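Local coordinates for amino acid ABC superfamily ATP binding cassette transporter, binding protein (Streptococcus pneumoniae, PDB 4H5G) that binds L-arginine between its two lobes and probably hands it to an amino acid ABC transporter for import into the cell, at residues A[133-138]-A[145-150]; A[154-159]-A[166-171]. All coordinates share one frame; numbering follows the deposited sequence.

In the fold
Read from the N terminus, the chain leaves strand 125-129 and enters helix 133-141, whose first turn meets the bound arginine. It then turns back into strand 146-150, and contact 1 closes that short loop. Helix 153-162 follows directly and leads to strand 167-171, where contact 2 closes a second loop of the same kind. The two loops stand in series, neither nesting nor crossing. Both strands belong to one mixed sheet, with 125-129 lying between them, and the two helices pack against its opposite faces. Pro134 O and His169 ND1, 2.9 Å apart, join the contacts directly, and each contact also reaches the arginine.

Contact 1: A[133-138]-A[145-150]; sequences VPESMV and AQLTSL. With ARG (arginine), chain L.
Glu135 reaches from the first turn of helix 133-141 to the edge strand 146-150, where Ser149 OG donates a hydrogen bond of 2.6 Å to Glu135 OE1. The acid gets there by stretching: CG stands anti to the backbone N (chi1 179°) and the chain runs on extended, which carries the carboxylate past the helix surface to the serine. The hydroxyl comes in on the anti lone pair of OE1, the side turned away from OE2. The other oxygen, OE2, is hydrogen-bonded to the backbone N of Gly131, in the loop leading into the helix, so the carboxylate bridges loop and strand.

A turn further along, the contact becomes apolar. Val138 points toward the strand and Leu147 toward the helix, and their branches cross obliquely. Val138 CG1 sits against both methyls of the leucine, 4.0 Å from Leu147 CD1 and 4.1 Å from Leu147 CD2. The second methyl also lies close to the helix backbone, with Leu147 CD2 4.1 Å from Glu135 O.

Segment 133-138 and strand 146-150 run nearly antiparallel, their axes at 161°, as consecutive elements of the beta-alpha-beta unit formed by strands 125-129 and 146-150 with helix 133-141 between them. At the ligand end of the same helix, Val133 N donates a nearly straight bond of 2.8 Å to OXT of the arginine, while Pro134 CD packs 3.7 Å from the ligand's CA.

The chemistry is thus divided along the helix. One buried carboxylate, gripped through both oxygens, ties the first turn to loop and strand, and an apolar pair seats the next turn. The carboxylate of the ligand lies at the N-terminal end of the helix, where the helix dipole would probably help to stabilise its negative charge.

Contact 2: A[154-159]-A[166-171]; sequences GEAVNE and DAVHMD. With ARG (arginine), chain L.
Helix 153-162 packs over strand 167-171, the next strand in the chain, as one helix-on-sheet layer of a lobe of this type II periplasmic binding protein fold, with Ala156 and Val168 at its centre. These two are the residues whose CA atoms come nearest, 6.8 Å apart. The small alanine points its methyl toward the strand, and the two branches of Val168 divide the work. Val168 CG1, anti to the backbone N (chi1 -175°), touches Ala156 CB at 3.8 Å, while Val168 CG2 lies 3.8 Å from Ala156 O and so rests on the helix backbone.

Two residues further along the strand, Met170 takes over. Its chain bends at chi3 (66°), bringing CE to Val157 CG2 at 4.1 Å, and the two side chains cross at about a right angle. The layer continues beyond this pair: Leu106 of strand 103-108 and Tyr178 of helix 172-181 touch both Val157 and Met170.

The strand ends at the arginine. Asp171, at the N-cap position of helix 172-181, turns its carboxylate to the ligand, whose alpha-amino N donates to Asp171 OD2 at 2.9 Å. The same oxygen is also hydrogen-bonded to Tyr22 OH, and OD1 to Asn101 ND2, so both oxygens are engaged and the carboxylate is steadied beside the ammonium group.

His169, whose neighbours in the strand make the apolar contacts, instead stacks its ring with Phe105. Strand 167-171 therefore does two jobs. Alternate side chains, Val168 and Met170, place methyl groups against the helix in purely apolar packing, while Asp171 at the end of the strand offers the arginine's amino group an anionic partner that probably contributes to recognition of an amino acid.

Contact 1: A[133-138]-A[145-150]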
ATOM      1  N   VAL A 133       0.856  -7.974  -5.028  1.00 17.89           N
ATOM      2  CA  VAL A 133       1.028  -7.892  -6.478  1.00 17.39           C
ATOM      3  C   VAL A 133       2.504  -7.846  -6.910  1.00 20.27           C
ATOM      4  O   VAL A 133       2.895  -8.606  -7.793  1.00 21.39           O
ATOM      5  CB  VAL A 133       0.174  -6.744  -7.101  1.00 16.50           C
ATOM      6  CG1 VAL A 133       0.496  -6.549  -8.590  1.00 20.24           C
ATOM      7  CG2 VAL A 133      -1.315  -7.044  -6.902  1.00 20.63           C
ATOM      8  N   PRO A 134       3.335  -6.982  -6.292  1.00 21.53           N
ATOM      9  CA  PRO A 134       4.758  -7.013  -6.674  1.00 16.51           C
ATOM     10  C   PRO A 134       5.414  -8.385  -6.471  1.00 18.55           C
ATOM     11  O   PRO A 134       6.308  -8.753  -7.232  1.00 19.57           O
ATOM     12  CB  PRO A 134       5.393  -5.966  -5.752  1.00 18.68           C
ATOM     13  CG  PRO A 134       4.280  -5.011  -5.466  1.00 21.48           C
ATOM     14  CD  PRO A 134       3.038  -5.865  -5.374  1.00 20.15           C
ATOM     15  N   GLU A 135       4.964  -9.131  -5.463  1.00 18.57           N
ATOM     16  CA  GLU A 135       5.456 -10.494  -5.261  1.00 22.30           C
ATOM     17  C   GLU A 135       5.025 -11.411  -6.402  1.00 21.65           C
ATOM     18  O   GLU A 135       5.843 -12.143  -6.982  1.00 22.12           O
ATOM     19  CB  GLU A 135       4.960 -11.059  -3.924  1.00 19.48           C
ATOM     20  CG  GLU A 135       5.424 -12.488  -3.657  1.00 26.63           C
ATOM     21  CD  GLU A 135       4.684 -13.141  -2.491  1.00 31.72           C
ATOM     22  OE1 GLU A 135       5.313 -13.906  -1.723  1.00 26.09           O
ATOM     23  OE2 GLU A 135       3.468 -12.893  -2.347  1.00 26.41           O
ATOM     24  N   SER A 136       3.737 -11.353  -6.731  0.50 21.31           N
ATOM     25  CA  SER A 136       3.174 -12.190  -7.793  0.50 23.27           C
ATOM     26  C   SER A 136       3.859 -11.925  -9.124  0.50 23.46           C
ATOM     27  O   SER A 136       4.128 -12.845  -9.892  0.50 25.01           O
ATOM     28  CB  SER A 136       1.668 -11.945  -7.934  0.50 24.63           C
ATOM     29  OG  SER A 136       0.965 -12.363  -6.783  0.50 28.39           O
ATOM     30  N   MET A 137       4.124 -10.654  -9.392  1.00 22.54           N
ATOM     31  CA  MET A 137       4.750 -10.240 -10.646  1.00 21.60           C
ATOM     32  C   MET A 137       6.133 -10.850 -10.803  1.00 23.41           C
ATOM     33  O   MET A 137       6.505 -11.307 -11.883  1.00 27.74           O
ATOM     34  CB  MET A 137       4.826  -8.708 -10.707  1.00 21.00           C
ATOM     35  CG  MET A 137       3.464  -8.057 -10.867  1.00 23.30           C
ATOM     36  SD  MET A 137       3.589  -6.270 -10.726  1.00 25.76           S
ATOM     37  CE  MET A 137       4.466  -5.884 -12.247  1.00 27.03           C
ATOM     38  N   VAL A 138       6.903 -10.867  -9.723  1.00 23.14           N
ATOM     39  CA  VAL A 138       8.228 -11.482  -9.791  1.00 24.69           C
ATOM     40  C   VAL A 138       8.120 -12.987 -10.050  1.00 28.68           C
ATOM     41  O   VAL A 138       8.834 -13.530 -10.896  1.00 27.73           O
ATOM     42  CB  VAL A 138       9.046 -11.217  -8.514  1.00 20.38           C
ATOM     43  CG1 VAL A 138      10.364 -12.001  -8.562  1.00 26.53           C
ATOM     44  CG2 VAL A 138       9.339  -9.721  -8.364  1.00 20.92           C
ATOM     45  N   ALA A 145      14.526 -16.186 -10.904  1.00 36.96           N
ATOM     46  CA  ALA A 145      15.211 -15.375  -9.908  1.00 31.78           C
ATOM     47  C   ALA A 145      15.017 -15.970  -8.511  1.00 31.40           C
ATOM     48  O   ALA A 145      13.982 -16.576  -8.218  1.00 30.56           O
ATOM     49  CB  ALA A 145      14.727 -13.929  -9.959  1.00 31.33           C
ATOM     50  N   GLN A 146      16.030 -15.801  -7.665  1.00 33.37           N
ATOM     51  CA  GLN A 146      15.930 -16.141  -6.251  1.00 33.30           C
ATOM     52  C   GLN A 146      15.049 -15.111  -5.571  1.00 26.04           C
ATOM     53  O   GLN A 146      15.492 -13.986  -5.296  1.00 34.21           O
ATOM     54  CB  GLN A 146      17.310 -16.103  -5.597  1.00 35.52           C
ATOM     55  CG  GLN A 146      18.311 -17.076  -6.183  1.00 50.27           C
ATOM     56  CD  GLN A 146      17.846 -18.513  -6.077  1.00 65.10           C
ATOM     57  OE1 GLN A 146      17.231 -18.907  -5.083  1.00 70.55           O
ATOM     58  NE2 GLN A 146      18.131 -19.306  -7.106  1.00 66.29           N
ATOM     59  N   LEU A 147      13.807 -15.484  -5.292  1.00 31.51           N
ATOM     60  CA  LEU A 147      12.874 -14.550  -4.664  1.00 29.44           C
ATOM     61  C   LEU A 147      12.734 -14.860  -3.187  1.00 32.69           C
ATOM     62  O   LEU A 147      12.424 -15.989  -2.810  1.00 28.32           O
ATOM     63  CB  LEU A 147      11.502 -14.638  -5.333  1.00 29.39           C
ATOM     64  CG  LEU A 147      10.388 -13.833  -4.655  1.00 25.20           C
ATOM     65  CD1 LEU A 147      10.697 -12.336  -4.629  1.00 24.24           C
ATOM     66  CD2 LEU A 147       9.038 -14.093  -5.349  1.00 28.60           C
ATOM     67  N   THR A 148      12.970 -13.858  -2.350  1.00 24.11           N
ATOM     68  CA  THR A 148      12.720 -13.985  -0.916  1.00 26.80           C
ATOM     69  C   THR A 148      11.437 -13.223  -0.608  1.00 25.83           C
ATOM     70  O   THR A 148      11.371 -12.018  -0.809  1.00 23.18           O
ATOM     71  CB  THR A 148      13.872 -13.381  -0.090  1.00 29.33           C
ATOM     72  OG1 THR A 148      15.091 -14.088  -0.376  1.00 26.26           O
ATOM     73  CG2 THR A 148      13.573 -13.475   1.409  1.00 31.62           C
ATOM     74  N   SER A 149      10.411 -13.920  -0.123  1.00 20.06           N
ATOM     75  CA  SER A 149       9.164 -13.240   0.228  1.00 21.10           C
ATOM     76  C   SER A 149       9.204 -12.910   1.712  1.00 22.97           C
ATOM     77  O   SER A 149       9.464 -13.786   2.535  1.00 28.47           O
ATOM     78  CB  SER A 149       7.950 -14.121  -0.086  1.00 27.73           C
ATOM     79  OG  SER A 149       7.817 -14.347  -1.473  1.00 26.29           O
ATOM     80  N   LEU A 150       8.954 -11.654   2.054  1.00 20.61           N
ATOM     81  CA  LEU A 150       9.026 -11.221   3.446  1.00 21.62           C
ATOM     82  C   LEU A 150       7.706 -10.622   3.878  1.00 20.40           C
ATOM     83  O   LEU A 150       7.028  -9.974   3.095  1.00 20.08           O
ATOM     84  CB  LEU A 150      10.152 -10.200   3.603  1.00 22.81           C
ATOM     85  CG  LEU A 150      11.506 -10.859   3.320  1.00 24.03           C
ATOM     86  CD1 LEU A 150      12.557  -9.814   3.000  1.00 27.58           C
ATOM     87  CD2 LEU A 150      11.937 -11.707   4.502  1.00 27.95           C
TER
HETATM   88  N   ARG L 310      -0.161  -2.703  -3.992  1.00 15.67           N
HETATM   89  CA  ARG L 310       0.329  -4.022  -3.567  1.00 19.70           C
HETATM   90  C   ARG L 310      -0.816  -4.987  -3.352  1.00 24.60           C
HETATM   91  O   ARG L 310      -1.985  -4.596  -3.200  1.00 19.19           O
HETATM   92  CB  ARG L 310       1.167  -3.914  -2.285  1.00 18.41           C
HETATM   93  CG  ARG L 310       0.499  -3.149  -1.146  1.00 16.94           C
HETATM   94  CD  ARG L 310       1.299  -3.276   0.159  1.00 18.91           C
HETATM   95  NE  ARG L 310       0.760  -2.404   1.213  1.00 17.27           N
HETATM   96  CZ  ARG L 310       1.277  -2.269   2.431  1.00 21.47           C
HETATM   97  NH1 ARG L 310       0.714  -1.441   3.309  1.00 17.58           N
HETATM   98  NH2 ARG L 310       2.359  -2.963   2.765  1.00 17.60           N
HETATM   99  OXT ARG L 310      -0.595  -6.201  -3.334  1.00 17.55           O

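Contact 2: A[154-159]-A[166-171]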
ATOM      1  N   GLY A 154       9.570  -3.155   5.693  1.00 20.39           N
ATOM      2  CA  GLY A 154      10.752  -2.618   6.364  1.00 26.01           C
ATOM      3  C   GLY A 154      11.858  -3.650   6.466  1.00 26.94           C
ATOM      4  O   GLY A 154      13.045  -3.324   6.336  1.00 26.59           O
ATOM      5  N   GLU A 155      11.474  -4.905   6.695  1.00 20.94           N
ATOM      6  CA  GLU A 155      12.459  -5.987   6.775  1.00 25.41           C
ATOM      7  C   GLU A 155      13.085  -6.259   5.408  1.00 23.96           C
ATOM      8  O   GLU A 155      14.290  -6.521   5.314  1.00 20.07           O
ATOM      9  CB  GLU A 155      11.839  -7.263   7.369  1.00 23.39           C
ATOM     10  CG  GLU A 155      12.744  -8.501   7.319  1.00 28.76           C
ATOM     11  CD  GLU A 155      14.025  -8.368   8.141  1.00 42.06           C
ATOM     12  OE1 GLU A 155      14.080  -7.518   9.055  1.00 43.11           O
ATOM     13  OE2 GLU A 155      14.985  -9.129   7.875  1.00 42.44           O
ATOM     14  N   ALA A 156      12.283  -6.173   4.351  1.00 19.25           N
ATOM     15  CA  ALA A 156      12.824  -6.335   2.995  1.00 20.91           C
ATOM     16  C   ALA A 156      13.892  -5.290   2.737  1.00 24.51           C
ATOM     17  O   ALA A 156      14.972  -5.594   2.218  1.00 19.90           O
ATOM     18  CB  ALA A 156      11.717  -6.248   1.949  1.00 19.94           C
ATOM     19  N   VAL A 157      13.603  -4.051   3.110  1.00 21.67           N
ATOM     20  CA  VAL A 157      14.563  -2.973   2.874  1.00 23.82           C
ATOM     21  C   VAL A 157      15.790  -3.107   3.779  1.00 25.00           C
ATOM     22  O   VAL A 157      16.911  -2.808   3.363  1.00 23.09           O
ATOM     23  CB  VAL A 157      13.899  -1.585   2.988  1.00 25.98           C
ATOM     24  CG1 VAL A 157      14.949  -0.465   2.843  1.00 24.75           C
ATOM     25  CG2 VAL A 157      12.828  -1.438   1.926  1.00 23.65           C
ATOM     26  N   ASN A 158      15.596  -3.577   5.009  1.00 21.73           N
ATOM     27  CA  ASN A 158      16.754  -3.861   5.860  1.00 23.36           C
ATOM     28  C   ASN A 158      17.661  -4.915   5.240  1.00 21.16           C
ATOM     29  O   ASN A 158      18.881  -4.825   5.336  1.00 21.80           O
ATOM     30  CB  ASN A 158      16.332  -4.301   7.266  1.00 28.33           C
ATOM     31  CG  ASN A 158      15.868  -3.141   8.133  1.00 38.35           C
ATOM     32  OD1 ASN A 158      16.226  -1.984   7.902  1.00 37.47           O
ATOM     33  ND2 ASN A 158      15.065  -3.455   9.147  1.00 41.65           N
ATOM     34  N   GLU A 159      17.067  -5.912   4.592  1.00 19.08           N
ATOM     35  CA  GLU A 159      17.872  -6.951   3.955  1.00 20.02           C
ATOM     36  C   GLU A 159      18.610  -6.422   2.724  1.00 21.25           C
ATOM     37  O   GLU A 159      19.745  -6.824   2.457  1.00 21.48           O
ATOM     38  CB  GLU A 159      17.023  -8.200   3.642  1.00 22.03           C
ATOM     39  CG  GLU A 159      16.526  -8.880   4.918  1.00 25.33           C
ATOM     40  CD  GLU A 159      15.964 -10.281   4.676  1.00 39.51           C
ATOM     41  OE1 GLU A 159      16.175 -10.836   3.577  1.00 34.25           O
ATOM     42  OE2 GLU A 159      15.308 -10.823   5.592  1.00 33.64           O
ATOM     43  N   ASP A 166      19.404  -7.775  -3.361  1.00 21.42           N
ATOM     44  CA  ASP A 166      19.918  -6.801  -4.325  1.00 24.33           C
ATOM     45  C   ASP A 166      18.858  -5.825  -4.825  1.00 22.58           C
ATOM     46  O   ASP A 166      19.183  -4.726  -5.252  1.00 20.90           O
ATOM     47  CB  ASP A 166      20.531  -7.520  -5.533  1.00 24.12           C
ATOM     48  CG  ASP A 166      21.607  -8.510  -5.139  1.00 26.52           C
ATOM     49  OD1 ASP A 166      22.527  -8.121  -4.391  1.00 29.14           O
ATOM     50  OD2 ASP A 166      21.522  -9.684  -5.575  1.00 27.05           O
ATOM     51  N   ALA A 167      17.592  -6.229  -4.771  1.00 19.84           N
ATOM     52  CA  ALA A 167      16.520  -5.412  -5.324  1.00 18.03           C
ATOM     53  C   ALA A 167      15.221  -5.779  -4.634  1.00 21.11           C
ATOM     54  O   ALA A 167      14.948  -6.954  -4.437  1.00 20.70           O
ATOM     55  CB  ALA A 167      16.397  -5.646  -6.812  1.00 22.44           C
ATOM     56  N   VAL A 168      14.430  -4.772  -4.270  1.00 18.28           N
ATOM     57  CA  VAL A 168      13.140  -5.024  -3.631  1.00 17.79           C
ATOM     58  C   VAL A 168      12.027  -4.474  -4.511  1.00 18.78           C
ATOM     59  O   VAL A 168      12.029  -3.290  -4.849  1.00 21.08           O
ATOM     60  CB  VAL A 168      13.050  -4.346  -2.255  1.00 17.94           C
ATOM     61  CG1 VAL A 168      11.725  -4.734  -1.573  1.00 19.02           C
ATOM     62  CG2 VAL A 168      14.224  -4.744  -1.367  1.00 21.54           C
ATOM     63  N   HIS A 169      11.072  -5.329  -4.880  1.00 16.90           N
ATOM     64  CA  HIS A 169       9.944  -4.910  -5.722  1.00 20.73           C
ATOM     65  C   HIS A 169       8.854  -4.300  -4.846  1.00 20.74           C
ATOM     66  O   HIS A 169       8.478  -4.882  -3.828  1.00 20.11           O
ATOM     67  CB  HIS A 169       9.372  -6.125  -6.468  1.00 20.72           C
ATOM     68  CG  HIS A 169       8.764  -5.803  -7.797  1.00 21.62           C
ATOM     69  ND1 HIS A 169       7.684  -6.492  -8.305  1.00 20.77           N
ATOM     70  CD2 HIS A 169       9.101  -4.886  -8.736  1.00 19.67           C
ATOM     71  CE1 HIS A 169       7.374  -6.006  -9.496  1.00 21.42           C
ATOM     72  NE2 HIS A 169       8.224  -5.035  -9.787  1.00 19.19           N
ATOM     73  N   MET A 170       8.333  -3.133  -5.240  1.00 16.73           N
ATOM     74  CA  MET A 170       7.334  -2.430  -4.420  1.00 17.00           C
ATOM     75  C   MET A 170       6.616  -1.361  -5.230  1.00 21.86           C
ATOM     76  O   MET A 170       7.053  -1.006  -6.314  1.00 19.83           O
ATOM     77  CB  MET A 170       8.009  -1.786  -3.200  1.00 20.52           C
ATOM     78  CG  MET A 170       8.985  -0.668  -3.588  1.00 19.38           C
ATOM     79  SD  MET A 170       9.837   0.054  -2.166  1.00 20.16           S
ATOM     80  CE  MET A 170      10.833  -1.318  -1.611  1.00 19.85           C
ATOM     81  N   ASP A 171       5.518  -0.831  -4.702  1.00 18.77           N
ATOM     82  CA  ASP A 171       4.843   0.273  -5.387  1.00 17.93           C
ATOM     83  C   ASP A 171       5.793   1.456  -5.542  1.00 21.31           C
ATOM     84  O   ASP A 171       6.533   1.777  -4.624  1.00 18.18           O
ATOM     85  CB  ASP A 171       3.573   0.683  -4.633  1.00 16.99           C
ATOM     86  CG  ASP A 171       2.451  -0.320  -4.827  1.00 20.19           C
ATOM     87  OD1 ASP A 171       1.777  -0.239  -5.872  1.00 23.34           O
ATOM     88  OD2 ASP A 171       2.272  -1.209  -3.964  1.00 19.70           O
TER
HETATM   89  N   ARG L 310      -0.161  -2.703  -3.992  1.00 15.67           N
HETATM   90  CA  ARG L 310       0.329  -4.022  -3.567  1.00 19.70           C
HETATM   91  C   ARG L 310      -0.816  -4.987  -3.352  1.00 24.60           C
HETATM   92  O   ARG L 310      -1.985  -4.596  -3.200  1.00 19.19           O
HETATM   93  CB  ARG L 310       1.167  -3.914  -2.285  1.00 18.41           C
HETATM   94  CG  ARG L 310       0.499  -3.149  -1.146  1.00 16.94           C
HETATM   95  CD  ARG L 310       1.299  -3.276   0.159  1.00 18.91           C
HETATM   96  NE  ARG L 310       0.760  -2.404   1.213  1.00 17.27           N
HETATM   97  CZ  ARG L 310       1.277  -2.269   2.431  1.00 21.47           C
HETATM   98  NH1 ARG L 310       0.714  -1.441   3.309  1.00 17.58           N
HETATM   99  NH2 ARG L 310       2.359  -2.963   2.765  1.00 17.60           N
HETATM  100  OXT ARG L 310      -0.595  -6.201  -3.334  1.00 17.55           O